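Local coordinates for protein putative phosphosugar isomerase (Silicibacter pomeroyi DSS-3, PDB 3FJ1) that is of unproven function but, as a double SIS-domain protein, probably binds phosphosugars and may act as a sugar isomerase or aminotransferase, at residues Leu217-Asn221 with Glu236-Ser240. Numbering follows the deposited sequence. Where two conformers were deposited one is given.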
loop_
_atom_site.group_PDB
_atom_site.type_symbol
_atom_site.label_atom_id
_atom_site.label_comp_id
_atom_site.label_asym_id
_atom_site.label_seq_id
_atom_site.Cartn_x
_atom_site.Cartn_y
_atom_site.Cartn_z
ATOM N N LEU A 217 9.921 -6.098 -3.361
ATOM C CA LEU A 217 8.858 -5.154 -3.683
ATOM C C LEU A 217 9.003 -3.862 -2.893
ATOM O O LEU A 217 8.645 -2.806 -3.394
ATOM C CB LEU A 217 7.465 -5.751 -3.449
ATOM C CG LEU A 217 6.278 -4.929 -3.975
ATOM C CD1 LEU A 217 6.344 -4.536 -5.449
ATOM C CD2 LEU A 217 4.994 -5.759 -3.691
ATOM N N ALA A 218 9.569 -3.929 -1.693
ATOM C CA ALA A 218 9.741 -2.728 -0.852
ATOM C C ALA A 218 10.735 -1.757 -1.491
ATOM O O ALA A 218 10.498 -0.545 -1.531
ATOM C CB ALA A 218 10.179 -3.125 0.594
ATOM N N VAL A 219 11.850 -2.274 -2.006
ATOM C CA VAL A 219 12.848 -1.410 -2.682
ATOM C C VAL A 219 12.344 -1.038 -4.093
ATOM O O VAL A 219 12.683 0.018 -4.587
ATOM C CB VAL A 219 14.325 -2.011 -2.720
ATOM C CG1 VAL A 219 14.900 -2.185 -1.285
ATOM C CG2 VAL A 219 14.389 -3.275 -3.545
ATOM N N SER A 220 11.532 -1.879 -4.753
ATOM C CA SER A 220 10.914 -1.499 -6.016
ATOM C C SER A 220 10.008 -0.254 -5.781
ATOM O O SER A 220 10.002 0.700 -6.568
ATOM C CB SER A 220 10.101 -2.670 -6.586
ATOM O OG SER A 220 9.532 -2.324 -7.842
ATOM N N ASN A 221 9.278 -0.251 -4.682
ATOM C CA ASN A 221 8.376 0.869 -4.342
ATOM C C ASN A 221 9.209 2.128 -4.043
ATOM O O ASN A 221 8.904 3.232 -4.471
ATOM C CB ASN A 221 7.530 0.530 -3.093
ATOM C CG ASN A 221 6.470 -0.520 -3.356
ATOM O OD1 ASN A 221 6.240 -0.910 -4.506
ATOM N ND2 ASN A 221 5.822 -0.984 -2.302
ATOM N N GLU A 236 6.380 3.970 -11.730
ATOM C CA GLU A 236 5.373 3.146 -11.039
ATOM C C GLU A 236 5.993 1.803 -10.675
ATOM O O GLU A 236 6.686 1.207 -11.510
ATOM C CB GLU A 236 4.139 2.896 -11.912
ATOM C CG GLU A 236 3.294 4.114 -12.224
ATOM C CD GLU A 236 2.186 3.814 -13.234
ATOM O OE1 GLU A 236 1.660 2.675 -13.264
ATOM O OE2 GLU A 236 1.840 4.714 -14.010
ATOM N N SER A 237 5.741 1.354 -9.445
ATOM C CA SER A 237 6.208 0.074 -8.947
ATOM C C SER A 237 5.092 -0.989 -8.931
ATOM O O SER A 237 3.962 -0.732 -8.478
ATOM C CB SER A 237 6.744 0.232 -7.527
ATOM O OG SER A 237 7.181 -1.022 -7.051
ATOM N N TYR A 238 5.432 -2.202 -9.336
ATOM C CA TYR A 238 4.473 -3.277 -9.361
ATOM C C TYR A 238 5.061 -4.556 -8.858
ATOM O O TYR A 238 6.269 -4.785 -9.011
ATOM C CB TYR A 238 4.060 -3.587 -10.804
ATOM C CG TYR A 238 3.262 -2.511 -11.491
ATOM C CD1 TYR A 238 3.884 -1.504 -12.235
ATOM C CD2 TYR A 238 1.893 -2.535 -11.439
ATOM C CE1 TYR A 238 3.128 -0.520 -12.883
ATOM C CE2 TYR A 238 1.147 -1.588 -12.071
ATOM C CZ TYR A 238 1.764 -0.574 -12.769
ATOM O OH TYR A 238 0.932 0.356 -13.385
ATOM N N SER A 239 4.203 -5.410 -8.284
ATOM C CA SER A 239 4.591 -6.784 -8.093
ATOM C C SER A 239 4.722 -7.384 -9.497
ATOM O O SER A 239 3.843 -7.195 -10.343
ATOM C CB SER A 239 3.538 -7.571 -7.297
ATOM O OG SER A 239 3.869 -8.961 -7.233
ATOM N N SER A 240 5.749 -8.202 -9.705
ATOM C CA SER A 240 5.951 -8.905 -10.973
ATOM C C SER A 240 4.806 -9.929 -11.204
ATOM O O SER A 240 4.500 -10.312 -12.332
ATOM C CB SER A 240 7.327 -9.581 -10.950
ATOM O OG SER A 240 7.456 -10.456 -9.851
HETATM O O HOH W 1 3.729 -1.610 -5.584
#
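S237 reaches from its strand into the first turn of the facing helix, where its hydroxyl meets S220 and N221. Its CB comes first, 3.3 Å from N221 OD1 and close to the backbone oxygen of S220. The extended first torsion (chi1 179°) turns OG away from the backbone N and brings it between the two helix side chains. There OG accepts a hydrogen bond from S220 OG at 2.8 Å and donates one to N221 OD1 at 2.7 Å, making a two-bond hydrogen-bond chain from S220 through S237 to N221. The second bond lies in the carbonyl plane of the asparagine amide, with a C=O...donor angle of 145°. One water donates to both N221 OD1 and S237 O, so the amide oxygen receives two bonds, which should help fix the rotation of its group. Replacing S237 with an alanine would probably leave S220 OG without its acceptor and take one of the two described bonds from N221 OD1. Beside this polar trio, L217 CD1 rests 3.6 Å from Y238 O, a methyl group packed against the strand backbone. The axes of segments 217-221 and 236-239 run nearly antiparallel (165°) and come within 7.7 Å, consistent with the beta-alpha-beta unit 208-212, 217-231, 235-239 of an SIS domain. Strand 235-239 is an outermost strand of its parallel sheet within the chain and pairs with 208-212, while A218, V219 and N221 reach helix 53-69.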